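Local coordinates for protein exocyst complex component EXO70 (Saccharomyces cerevisiae, PDB 2B1E) that acts in the secretory pathway as a subunit of the exocyst, the complex that tethers secretory vesicles to sites of exocytosis, and takes part in assembling that complex, at residues K98-Q103 and P111-E116; L152-F157 and L188-N193; I91-S96 and D117-A122; I142-R147 and S214-P219. One frame throughout, in Å; residues are numbered along the deposited sequence.

Contact 1 (K98-Q103 and P111-E116); sequences KPFDPQ and PFPYYE
F100 drives the edge of its ring against a face of F112, an edge-to-face pair between one segment that leads into a short helix and another that follows it. The ring centroids stand 5.3 Å apart with the planes turned 63° from each other. F100 CZ leads the approach: it lies 3.7 Å from F112 CG, above the ring plane and displaced toward the rim. What brings it there is the first torsion of F100, chi1 67°, which sets CG between the backbone N and the carbonyl carbon and lifts the ring toward the 111-116 segment. P113 follows F112 directly and meets F100 from the opposite direction, its CG 3.8 Å from F100 CE2. The short helix is 102-108 of the all-helical rod of EXO70, and the aromatic pair brings together the two ends of the connection between helix 66-94 and helix 117-132. P102 adds a looser apolar contact, its CB 4.0 Å from F112 CZ. Behind the pair lie helices 136-155 and 180-201: F100 touches C154 and F190, and the F112 ring also meets that of F190.

Contact 2 (L152-F157 and L188-N193); sequences LKCMAF and LGFIAN
Apolar contact comes first: C154 and M155, neighbours near the C-terminal end of helix 136-155, both close on the ring of F190, which projects from helix 180-201. C154 CB lies 3.5 Å from F190 CZ, at the far end of the ring from its attachment. M155 comes to the CD2 and CE2 side, its side chain running alongside that of F190 but pointing the other way. Here, in the elongated EXO70 helical rod, F190 is the residue of segment 188-193 that bridges the gap between two helices, buried together with both of its partners; the backbones stay well apart, the nearest CA atoms, those of M155 and F190, being 9.4 Å from each other. The second kind of interaction is sulfur-aromatic. M155 SD sits 4.7 Å from the centroid of the F190 ring in an oblique Met-aromatic contact, 71° off the ring normal. The bend at chi2 (-61°) turns SD toward F190 CD2 and CE2, while chi3 turns only the terminal methyl. C154 SG makes a comparable oblique contact, 5.0 Å from the same centroid and 65° off the normal. Around the ring, P102 and F112 supply further packing, while M155 also reaches Y183, A186 and L187 of helix 180-201.

Contact 3 (I91-S96 and D117-A122); sequences ISILNS and DQQLGA
The first torsion of I93 (chi1 -68°) places CG1 beside the backbone N and CG2 anti to it, and the two branches then serve different partners across the contact. CG2 lies 3.7 Å from Q119 CB and reaches on to CG, the isoleucine and glutamine side chains passing flank to flank with their ends pointing opposite ways. The longer branch, extended through chi2, carries CD1 to the methyl of A122, 3.7 Å from its CB. Because Q119 runs straight beyond CG, with chi2 near 178°, its amide passes the isoleucine and arrives at S96. There Q119 NE2 gives S96 OG a weak hydrogen bond, 3.4 Å long and bent to 127° at the hydrogen. A water also bridges the two groups, donating to S96 OG at 2.9 Å and to Q119 OE1 at 3.0 Å. The stronger partner of Q119 OE1 is the N-H of E116, the N-cap residue of helix 117-132; this is one half of a capping box, and it helps fix the amide's orientation. S96 N donates to I93 O, tying the residues leaving helix 66-94 back to its last turn; S96 OG donates to the same oxygen, though its 2.5 Å is doubtfully short. Together these contacts set the C-terminal end of helix 66-94 against the N-terminal end of helix 117-132, a near-surface helix-helix junction of the all-helical EXO70 fold, apolar along the I93 branches and polar at the helix ends.

Contact 4 (I142-R147 and S214-P219); sequences ILVGER and SQILSP
V144 of helix 136-155 packs against Q215 and I216 of helix 209-233 in a near-parallel helix pair of the EXO70 helical rod, the short segments crossing at -26° with their axes 9.0 Å apart. The valine torsion divides the work: chi1 of 168° sets CG1 anti to the backbone N, where it meets Q215 CB at 3.7 Å, while CG2 lies beside the N and faces both Q215 CB and I216 CG1. In I216, chi1 of -69° sets CG1 beside the backbone N and 3.8 Å from V144 CA, and the extended chi2 carries CD1 on to R147. Only the root of that arginine takes part, CB lying 4.0 Å from I216 CD1. Beyond it the chain bends at chi2 and chi3 and carries the guanidinium away, to a salt bridge with E194 through NH2 and a hydrogen bond with Y115 OH through NH1. Q215 likewise uses its CB for the apolar contact, and its OE1 accepts from Q140 NE2. Helix 209-233 is kinked at P219, whose N has no bond to the preceding turn. In the turn before it, S214 O receives two donors from one residue: S218 N at 2.8 Å, and S218 OG at 2.9 Å from above the carbonyl plane.

Overall arrangement
All four contacts lie on the same side of the chain's centre. Contact 2 is fully buried, contacts 1 and 4 partly so, and contact 3 is at the surface. Their chemistry differs too: sulfur and ring in contact 2, aromatic and proline groups in contact 1, aliphatic side chains in contact 4, and aliphatic packing with an amide, a hydroxyl and a water in contact 3. Helix 136-155 is shared by contacts 2 and 4, which turn it toward helices 180-201 and 209-233. Along the chain, contact 1 is nested within the loop closed by contact 3, and contact 2 within that of contact 4. Y115 connects three of them, its OH lying 2.6 Å from L94 O and 3.1 Å from R147 NH1.

Contact 1 (K98-Q103 and P111-E116)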
loop_
_atom_site.group_PDB
_atom_site.type_symbol
_atom_site.label_atom_id
_atom_site.label_comp_id
_atom_site.label_asym_id
_atom_site.label_seq_id
_atom_site.Cartn_x
_atom_site.Cartn_y
_atom_site.Cartn_z
ATOM N N LYS A 98 15.409 -11.738 32.474
ATOM C CA LYS A 98 14.060 -11.367 32.902
ATOM C C LYS A 98 13.267 -10.642 31.819
ATOM O O LYS A 98 13.842 -10.023 30.918
ATOM C CB LYS A 98 14.112 -10.475 34.150
ATOM C CG LYS A 98 15.065 -10.944 35.236
ATOM C CD LYS A 98 14.775 -12.366 35.701
ATOM C CE LYS A 98 15.752 -12.775 36.807
ATOM N NZ LYS A 98 15.572 -14.192 37.268
ATOM N N PRO A 99 11.930 -10.713 31.891
ATOM C CA PRO A 99 11.090 -10.041 30.901
ATOM C C PRO A 99 11.466 -8.563 30.861
ATOM O O PRO A 99 11.812 -7.973 31.886
ATOM C CB PRO A 99 9.679 -10.266 31.436
ATOM C CG PRO A 99 9.794 -11.593 32.128
ATOM C CD PRO A 99 11.105 -11.456 32.862
ATOM N N PHE A 100 11.402 -7.964 29.682
ATOM C CA PHE A 100 11.759 -6.564 29.552
ATOM C C PHE A 100 10.961 -5.932 28.433
ATOM O O PHE A 100 10.473 -6.628 27.548
ATOM C CB PHE A 100 13.257 -6.438 29.264
ATOM C CG PHE A 100 13.659 -6.969 27.918
ATOM C CD1 PHE A 100 13.453 -6.211 26.763
ATOM C CD2 PHE A 100 14.211 -8.236 27.798
ATOM C CE1 PHE A 100 13.788 -6.711 25.513
ATOM C CE2 PHE A 100 14.552 -8.747 26.548
ATOM C CZ PHE A 100 14.341 -7.985 25.404
ATOM N N ASP A 101 10.825 -4.612 28.481
ATOM C CA ASP A 101 10.096 -3.888 27.451
ATOM C C ASP A 101 11.052 -3.686 26.279
ATOM O O ASP A 101 12.029 -2.947 26.383
ATOM C CB ASP A 101 9.621 -2.535 27.985
ATOM C CG ASP A 101 8.779 -1.784 26.979
ATOM O OD1 ASP A 101 9.199 -1.698 25.808
ATOM O OD2 ASP A 101 7.700 -1.279 27.353
ATOM N N PRO A 102 10.783 -4.352 25.145
ATOM C CA PRO A 102 11.617 -4.259 23.939
ATOM C C PRO A 102 11.740 -2.832 23.400
ATOM O O PRO A 102 12.784 -2.446 22.873
ATOM C CB PRO A 102 10.896 -5.174 22.947
ATOM C CG PRO A 102 10.128 -6.128 23.831
ATOM C CD PRO A 102 9.616 -5.215 24.905
ATOM N N GLN A 103 10.666 -2.060 23.535
ATOM C CA GLN A 103 10.633 -0.678 23.055
ATOM C C GLN A 103 11.825 0.137 23.539
ATOM O O GLN A 103 12.271 1.053 22.851
ATOM C CB GLN A 103 9.334 0.002 23.492
ATOM C CG GLN A 103 9.147 1.395 22.921
ATOM C CD GLN A 103 9.286 1.422 21.411
ATOM O OE1 GLN A 103 10.333 1.787 20.876
ATOM N NE2 GLN A 103 8.233 1.020 20.715
ATOM N N PRO A 111 20.999 -4.271 21.506
ATOM C CA PRO A 111 20.541 -5.646 21.267
ATOM C C PRO A 111 19.820 -6.220 22.482
ATOM O O PRO A 111 20.037 -5.776 23.608
ATOM C CB PRO A 111 21.839 -6.398 20.979
ATOM C CG PRO A 111 22.728 -5.340 20.400
ATOM C CD PRO A 111 22.452 -4.162 21.304
ATOM N N PHE A 112 18.966 -7.208 22.254
ATOM C CA PHE A 112 18.255 -7.838 23.354
ATOM C C PHE A 112 19.249 -8.611 24.215
ATOM O O PHE A 112 20.362 -8.902 23.785
ATOM C CB PHE A 112 17.179 -8.787 22.822
ATOM C CG PHE A 112 16.054 -8.091 22.108
ATOM C CD1 PHE A 112 15.925 -6.704 22.161
ATOM C CD2 PHE A 112 15.102 -8.825 21.409
ATOM C CE1 PHE A 112 14.862 -6.062 21.528
ATOM C CE2 PHE A 112 14.036 -8.192 20.772
ATOM C CZ PHE A 112 13.916 -6.809 20.833
ATOM N N PRO A 113 18.868 -8.936 25.454
ATOM C CA PRO A 113 19.797 -9.682 26.310
ATOM C C PRO A 113 19.993 -11.068 25.711
ATOM O O PRO A 113 19.125 -11.559 24.989
ATOM C CB PRO A 113 19.060 -9.755 27.647
ATOM C CG PRO A 113 18.152 -8.573 27.618
ATOM C CD PRO A 113 17.661 -8.548 26.198
ATOM N N TYR A 114 21.127 -11.694 26.001
ATOM C CA TYR A 114 21.394 -13.037 25.495
ATOM C C TYR A 114 22.276 -13.768 26.499
ATOM O O TYR A 114 23.109 -13.151 27.154
ATOM C CB TYR A 114 22.101 -12.975 24.142
ATOM C CG TYR A 114 22.098 -14.293 23.395
ATOM C CD1 TYR A 114 20.908 -14.847 22.923
ATOM C CD2 TYR A 114 23.284 -14.979 23.152
ATOM C CE1 TYR A 114 20.903 -16.057 22.219
ATOM C CE2 TYR A 114 23.294 -16.184 22.456
ATOM C CZ TYR A 114 22.104 -16.716 21.991
ATOM O OH TYR A 114 22.120 -17.896 21.291
ATOM N N TYR A 115 22.083 -15.079 26.624
ATOM C CA TYR A 115 22.863 -15.884 27.561
ATOM C C TYR A 115 24.352 -15.801 27.266
ATOM O O TYR A 115 24.758 -15.672 26.115
ATOM C CB TYR A 115 22.419 -17.343 27.492
ATOM C CG TYR A 115 20.946 -17.536 27.775
ATOM C CD1 TYR A 115 20.423 -17.295 29.050
ATOM C CD2 TYR A 115 20.075 -17.956 26.772
ATOM C CE1 TYR A 115 19.061 -17.470 29.319
ATOM C CE2 TYR A 115 18.710 -18.136 27.032
ATOM C CZ TYR A 115 18.215 -17.894 28.305
ATOM O OH TYR A 115 16.881 -18.108 28.569
ATOM N N GLU A 116 25.171 -15.858 28.311
ATOM C CA GLU A 116 26.611 -15.808 28.108
ATOM C C GLU A 116 27.027 -17.160 27.560
ATOM O O GLU A 116 26.286 -18.137 27.683
ATOM C CB GLU A 116 27.335 -15.505 29.426
ATOM C CG GLU A 116 26.856 -16.339 30.602
ATOM C CD GLU A 116 27.484 -15.911 31.922
ATOM O OE1 GLU A 116 27.513 -14.691 32.213
ATOM O OE2 GLU A 116 27.936 -16.800 32.671
#

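Contact 2 (L152-F157 and L188-N193)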
loop_
_atom_site.group_PDB
_atom_site.type_symbol
_atom_site.label_atom_id
_atom_site.label_comp_id
_atom_site.label_asym_id
_atom_site.label_seq_id
_atom_site.Cartn_x
_atom_site.Cartn_y
_atom_site.Cartn_z
ATOM N N LEU A 152 6.815 -14.005 25.535
ATOM C CA LEU A 152 5.445 -13.515 25.566
ATOM C C LEU A 152 5.306 -12.359 26.562
ATOM O O LEU A 152 4.547 -11.414 26.325
ATOM C CB LEU A 152 4.489 -14.651 25.918
ATOM C CG LEU A 152 4.286 -15.671 24.790
ATOM C CD1 LEU A 152 3.461 -16.843 25.297
ATOM C CD2 LEU A 152 3.594 -14.996 23.598
ATOM N N LYS A 153 6.051 -12.431 27.664
ATOM C CA LYS A 153 6.021 -11.385 28.686
ATOM C C LYS A 153 6.665 -10.108 28.152
ATOM O O LYS A 153 6.273 -9.002 28.519
ATOM C CB LYS A 153 6.759 -11.847 29.945
ATOM C CG LYS A 153 6.001 -12.875 30.780
ATOM C CD LYS A 153 6.892 -13.450 31.873
ATOM C CE LYS A 153 6.127 -14.393 32.790
ATOM N NZ LYS A 153 5.138 -13.666 33.628
ATOM N N CYS A 154 7.664 -10.264 27.290
ATOM C CA CYS A 154 8.334 -9.110 26.703
ATOM C C CYS A 154 7.395 -8.440 25.715
ATOM O O CYS A 154 7.214 -7.223 25.738
ATOM C CB CYS A 154 9.605 -9.541 25.975
ATOM S SG CYS A 154 10.887 -10.189 27.053
ATOM N N MET A 155 6.793 -9.245 24.848
ATOM C CA MET A 155 5.873 -8.722 23.852
ATOM C C MET A 155 4.635 -8.123 24.515
ATOM O O MET A 155 3.906 -7.337 23.900
ATOM C CB MET A 155 5.461 -9.832 22.881
ATOM C CG MET A 155 6.616 -10.414 22.064
ATOM S SD MET A 155 7.445 -9.216 20.995
ATOM C CE MET A 155 6.111 -8.808 19.888
ATOM N N ALA A 156 4.400 -8.499 25.768
ATOM C CA ALA A 156 3.254 -7.994 26.513
ATOM C C ALA A 156 3.355 -6.482 26.697
ATOM O O ALA A 156 2.344 -5.795 26.805
ATOM C CB ALA A 156 3.173 -8.683 27.870
ATOM N N PHE A 157 4.583 -5.973 26.734
ATOM C CA PHE A 157 4.829 -4.545 26.904
ATOM C C PHE A 157 4.415 -3.730 25.679
ATOM O O PHE A 157 4.135 -2.534 25.788
ATOM C CB PHE A 157 6.314 -4.304 27.193
ATOM C CG PHE A 157 6.728 -4.660 28.590
ATOM C CD1 PHE A 157 6.402 -3.830 29.656
ATOM C CD2 PHE A 157 7.439 -5.829 28.844
ATOM C CE1 PHE A 157 6.779 -4.161 30.957
ATOM C CE2 PHE A 157 7.821 -6.168 30.140
ATOM C CZ PHE A 157 7.490 -5.334 31.198
ATOM N N LEU A 188 10.562 -9.334 15.203
ATOM C CA LEU A 188 11.605 -9.716 14.264
ATOM C C LEU A 188 12.915 -10.004 14.996
ATOM O O LEU A 188 13.658 -10.912 14.624
ATOM C CB LEU A 188 11.791 -8.611 13.218
ATOM C CG LEU A 188 10.555 -8.398 12.338
ATOM C CD1 LEU A 188 10.725 -7.157 11.464
ATOM C CD2 LEU A 188 10.329 -9.628 11.491
ATOM N N GLY A 189 13.187 -9.230 16.042
ATOM C CA GLY A 189 14.391 -9.436 16.829
ATOM C C GLY A 189 14.306 -10.746 17.603
ATOM O O GLY A 189 15.289 -11.476 17.711
ATOM N N PHE A 190 13.132 -11.051 18.148
ATOM C CA PHE A 190 12.960 -12.298 18.882
ATOM C C PHE A 190 13.036 -13.515 17.958
ATOM O O PHE A 190 13.590 -14.549 18.330
ATOM C CB PHE A 190 11.634 -12.299 19.647
ATOM C CG PHE A 190 11.687 -11.535 20.942
ATOM C CD1 PHE A 190 12.580 -11.906 21.944
ATOM C CD2 PHE A 190 10.854 -10.438 21.159
ATOM C CE1 PHE A 190 12.649 -11.199 23.144
ATOM C CE2 PHE A 190 10.914 -9.720 22.362
ATOM C CZ PHE A 190 11.814 -10.103 23.354
ATOM N N ILE A 191 12.486 -13.395 16.754
ATOM C CA ILE A 191 12.528 -14.504 15.808
ATOM C C ILE A 191 13.979 -14.781 15.438
ATOM O O ILE A 191 14.425 -15.931 15.425
ATOM C CB ILE A 191 11.724 -14.177 14.519
ATOM C CG1 ILE A 191 10.220 -14.297 14.801
ATOM C CG2 ILE A 191 12.153 -15.112 13.373
ATOM C CD1 ILE A 191 9.332 -13.734 13.688
ATOM N N ALA A 192 14.712 -13.708 15.163
ATOM C CA ALA A 192 16.112 -13.788 14.790
ATOM C C ALA A 192 16.997 -14.340 15.914
ATOM O O ALA A 192 17.908 -15.138 15.661
ATOM C CB ALA A 192 16.600 -12.411 14.370
ATOM N N ASN A 193 16.720 -13.917 17.147
ATOM C CA ASN A 193 17.487 -14.356 18.309
ATOM C C ASN A 193 17.162 -15.784 18.761
ATOM O O ASN A 193 18.025 -16.459 19.322
ATOM C CB ASN A 193 17.283 -13.378 19.474
ATOM C CG ASN A 193 17.856 -11.991 19.186
ATOM O OD1 ASN A 193 17.557 -11.024 19.889
ATOM N ND2 ASN A 193 18.688 -11.894 18.154
#

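Contact 3 (I91-S96 and D117-A122)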
loop_
_atom_site.group_PDB
_atom_site.type_symbol
_atom_site.label_atom_id
_atom_site.label_comp_id
_atom_site.label_asym_id
_atom_site.label_seq_id
_atom_site.Cartn_x
_atom_site.Cartn_y
_atom_site.Cartn_z
ATOM N N ILE A 91 16.370 -24.722 34.251
ATOM C CA ILE A 91 15.316 -23.713 34.257
ATOM C C ILE A 91 15.825 -22.396 34.853
ATOM O O ILE A 91 15.458 -21.305 34.412
ATOM C CB ILE A 91 14.104 -24.228 35.075
ATOM C CG1 ILE A 91 13.442 -25.405 34.336
ATOM C CG2 ILE A 91 13.100 -23.122 35.276
ATOM C CD1 ILE A 91 12.369 -26.136 35.154
ATOM N N SER A 92 16.679 -22.499 35.858
ATOM C CA SER A 92 17.214 -21.305 36.478
ATOM C C SER A 92 18.058 -20.492 35.487
ATOM O O SER A 92 17.908 -19.276 35.386
ATOM C CB SER A 92 18.055 -21.686 37.697
ATOM O OG SER A 92 18.619 -20.532 38.268
ATOM N N ILE A 93 18.949 -21.163 34.762
ATOM C CA ILE A 93 19.787 -20.474 33.787
ATOM C C ILE A 93 18.912 -19.809 32.730
ATOM O O ILE A 93 19.130 -18.650 32.362
ATOM C CB ILE A 93 20.757 -21.449 33.089
ATOM C CG1 ILE A 93 21.797 -21.950 34.088
ATOM C CG2 ILE A 93 21.461 -20.760 31.932
ATOM C CD1 ILE A 93 22.799 -22.919 33.496
ATOM N N LEU A 94 17.916 -20.544 32.241
ATOM C CA LEU A 94 17.020 -20.008 31.229
ATOM C C LEU A 94 16.308 -18.756 31.735
ATOM O O LEU A 94 16.046 -17.826 30.968
ATOM C CB LEU A 94 15.983 -21.060 30.812
ATOM C CG LEU A 94 16.502 -22.249 29.993
ATOM C CD1 LEU A 94 15.377 -23.246 29.734
ATOM C CD2 LEU A 94 17.077 -21.747 28.681
ATOM N N ASN A 95 16.002 -18.723 33.027
ATOM C CA ASN A 95 15.318 -17.562 33.577
ATOM C C ASN A 95 16.247 -16.469 34.108
ATOM O O ASN A 95 15.800 -15.534 34.777
ATOM C CB ASN A 95 14.324 -18.003 34.645
ATOM C CG ASN A 95 13.103 -18.672 34.048
ATOM O OD1 ASN A 95 13.023 -19.900 33.959
ATOM N ND2 ASN A 95 12.153 -17.866 33.613
ATOM N N SER A 96 17.535 -16.580 33.802
ATOM C CA SER A 96 18.496 -15.574 34.227
ATOM C C SER A 96 18.175 -14.281 33.468
ATOM O O SER A 96 18.536 -13.189 33.898
ATOM C CB SER A 96 19.921 -16.033 33.920
ATOM O OG SER A 96 20.084 -16.314 32.543
ATOM N N ASP A 117 28.202 -17.212 26.944
ATOM C CA ASP A 117 28.714 -18.444 26.361
ATOM C C ASP A 117 28.753 -19.606 27.353
ATOM O O ASP A 117 28.379 -20.730 27.013
ATOM C CB ASP A 117 30.116 -18.206 25.796
ATOM C CG ASP A 117 30.100 -17.450 24.477
ATOM O OD1 ASP A 117 29.064 -16.845 24.131
ATOM O OD2 ASP A 117 31.136 -17.460 23.786
ATOM N N GLN A 118 29.211 -19.344 28.574
ATOM C CA GLN A 118 29.279 -20.405 29.567
ATOM C C GLN A 118 27.884 -20.953 29.897
ATOM O O GLN A 118 27.730 -22.150 30.137
ATOM C CB GLN A 118 29.982 -19.910 30.837
ATOM C CG GLN A 118 31.398 -19.396 30.592
ATOM C CD GLN A 118 31.456 -17.885 30.326
ATOM O OE1 GLN A 118 30.499 -17.285 29.827
ATOM N NE2 GLN A 118 32.594 -17.273 30.650
ATOM N N GLN A 119 26.872 -20.086 29.911
ATOM C CA GLN A 119 25.511 -20.540 30.198
ATOM C C GLN A 119 25.034 -21.409 29.026
ATOM O O GLN A 119 24.407 -22.445 29.231
ATOM C CB GLN A 119 24.556 -19.353 30.395
ATOM C CG GLN A 119 24.820 -18.516 31.659
ATOM C CD GLN A 119 23.875 -17.337 31.772
ATOM O OE1 GLN A 119 23.647 -16.619 30.793
ATOM N NE2 GLN A 119 23.323 -17.121 32.967
ATOM N N LEU A 120 25.340 -20.987 27.800
ATOM C CA LEU A 120 24.954 -21.758 26.620
ATOM C C LEU A 120 25.594 -23.140 26.733
ATOM O O LEU A 120 24.968 -24.162 26.425
ATOM C CB LEU A 120 25.414 -21.044 25.341
ATOM C CG LEU A 120 24.703 -19.719 25.036
ATOM C CD1 LEU A 120 25.403 -18.998 23.902
ATOM C CD2 LEU A 120 23.242 -19.987 24.683
ATOM N N GLY A 121 26.842 -23.162 27.195
ATOM C CA GLY A 121 27.541 -24.421 27.370
ATOM C C GLY A 121 26.794 -25.342 28.321
ATOM O O GLY A 121 26.581 -26.518 28.017
ATOM N N ALA A 122 26.405 -24.806 29.477
ATOM C CA ALA A 122 25.673 -25.570 30.486
ATOM C C ALA A 122 24.313 -26.045 29.971
ATOM O O ALA A 122 23.902 -27.178 30.224
ATOM C CB ALA A 122 25.478 -24.719 31.755
HETATM O O HOH W 1 21.718 -14.336 31.248
#

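Contact 4 (I142-R147 and S214-P219)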
loop_
_atom_site.group_PDB
_atom_site.type_symbol
_atom_site.label_atom_id
_atom_site.label_comp_id
_atom_site.label_asym_id
_atom_site.label_seq_id
_atom_site.Cartn_x
_atom_site.Cartn_y
_atom_site.Cartn_z
ATOM N N ILE A 142 10.494 -28.365 28.342
ATOM C CA ILE A 142 10.886 -27.397 29.367
ATOM C C ILE A 142 11.568 -26.207 28.695
ATOM O O ILE A 142 11.258 -25.048 28.999
ATOM C CB ILE A 142 11.845 -28.038 30.414
ATOM C CG1 ILE A 142 11.052 -28.962 31.334
ATOM C CG2 ILE A 142 12.527 -26.948 31.263
ATOM C CD1 ILE A 142 11.901 -29.916 32.146
ATOM N N LEU A 143 12.491 -26.488 27.775
ATOM C CA LEU A 143 13.176 -25.421 27.053
ATOM C C LEU A 143 12.136 -24.547 26.355
ATOM O O LEU A 143 12.079 -23.335 26.564
ATOM C CB LEU A 143 14.131 -25.991 26.003
ATOM C CG LEU A 143 14.799 -24.980 25.053
ATOM C CD1 LEU A 143 15.624 -23.974 25.848
ATOM C CD2 LEU A 143 15.703 -25.716 24.049
ATOM N N VAL A 144 11.312 -25.177 25.525
ATOM C CA VAL A 144 10.271 -24.472 24.779
ATOM C C VAL A 144 9.352 -23.675 25.694
ATOM O O VAL A 144 9.079 -22.501 25.442
ATOM C CB VAL A 144 9.410 -25.464 23.966
ATOM C CG1 VAL A 144 8.168 -24.769 23.427
ATOM C CG2 VAL A 144 10.234 -26.041 22.839
ATOM N N GLY A 145 8.882 -24.326 26.751
ATOM C CA GLY A 145 7.981 -23.678 27.687
ATOM C C GLY A 145 8.566 -22.441 28.336
ATOM O O GLY A 145 7.905 -21.409 28.409
ATOM N N GLU A 146 9.805 -22.534 28.802
ATOM C CA GLU A 146 10.444 -21.403 29.459
ATOM C C GLU A 146 10.719 -20.238 28.509
ATOM O O GLU A 146 10.505 -19.082 28.868
ATOM C CB GLU A 146 11.748 -21.839 30.131
ATOM C CG GLU A 146 11.565 -22.772 31.324
ATOM C CD GLU A 146 10.571 -22.238 32.348
ATOM O OE1 GLU A 146 10.765 -21.113 32.856
ATOM O OE2 GLU A 146 9.590 -22.951 32.647
ATOM N N ARG A 147 11.191 -20.540 27.305
ATOM C CA ARG A 147 11.483 -19.502 26.331
ATOM C C ARG A 147 10.237 -18.766 25.851
ATOM O O ARG A 147 10.212 -17.537 25.830
ATOM C CB ARG A 147 12.229 -20.088 25.128
ATOM C CG ARG A 147 13.671 -20.495 25.420
ATOM C CD ARG A 147 14.499 -19.290 25.843
ATOM N NE ARG A 147 14.411 -18.214 24.860
ATOM C CZ ARG A 147 14.870 -16.980 25.052
ATOM N NH1 ARG A 147 15.457 -16.656 26.199
ATOM N NH2 ARG A 147 14.737 -16.068 24.102
ATOM N N SER A 214 10.082 -23.957 15.977
ATOM C CA SER A 214 8.672 -23.807 15.626
ATOM C C SER A 214 7.802 -23.701 16.881
ATOM O O SER A 214 6.990 -22.786 17.014
ATOM C CB SER A 214 8.202 -24.992 14.777
ATOM O OG SER A 214 6.796 -24.945 14.565
ATOM N N GLN A 215 7.988 -24.633 17.806
ATOM C CA GLN A 215 7.221 -24.646 19.045
ATOM C C GLN A 215 7.359 -23.372 19.872
ATOM O O GLN A 215 6.442 -22.994 20.601
ATOM C CB GLN A 215 7.631 -25.853 19.884
ATOM C CG GLN A 215 7.101 -27.163 19.331
ATOM C CD GLN A 215 7.519 -28.341 20.169
ATOM O OE1 GLN A 215 8.629 -28.858 20.027
ATOM N NE2 GLN A 215 6.640 -28.762 21.069
ATOM N N ILE A 216 8.505 -22.712 19.761
ATOM C CA ILE A 216 8.745 -21.481 20.504
ATOM C C ILE A 216 8.168 -20.265 19.781
ATOM O O ILE A 216 7.606 -19.370 20.408
ATOM C CB ILE A 216 10.271 -21.261 20.732
ATOM C CG1 ILE A 216 10.803 -22.314 21.711
ATOM C CG2 ILE A 216 10.536 -19.863 21.272
ATOM C CD1 ILE A 216 12.309 -22.322 21.841
ATOM N N LEU A 217 8.293 -20.240 18.460
ATOM C CA LEU A 217 7.804 -19.111 17.671
ATOM C C LEU A 217 6.308 -19.125 17.345
ATOM O O LEU A 217 5.695 -18.068 17.204
ATOM C CB LEU A 217 8.599 -19.009 16.365
ATOM C CG LEU A 217 10.120 -18.829 16.443
ATOM C CD1 LEU A 217 10.684 -18.735 15.031
ATOM C CD2 LEU A 217 10.460 -17.574 17.215
ATOM N N SER A 218 5.714 -20.308 17.232
ATOM C CA SER A 218 4.295 -20.393 16.889
ATOM C C SER A 218 3.365 -19.586 17.793
ATOM O O SER A 218 2.476 -18.886 17.303
ATOM C CB SER A 218 3.849 -21.856 16.835
ATOM O OG SER A 218 4.458 -22.502 15.727
ATOM N N PRO A 219 3.545 -19.679 19.120
ATOM C CA PRO A 219 2.681 -18.919 20.029
ATOM C C PRO A 219 2.801 -17.424 19.742
ATOM O O PRO A 219 1.812 -16.690 19.768
ATOM C CB PRO A 219 3.231 -19.280 21.402
ATOM C CG PRO A 219 3.730 -20.674 21.197
ATOM C CD PRO A 219 4.431 -20.580 19.874
#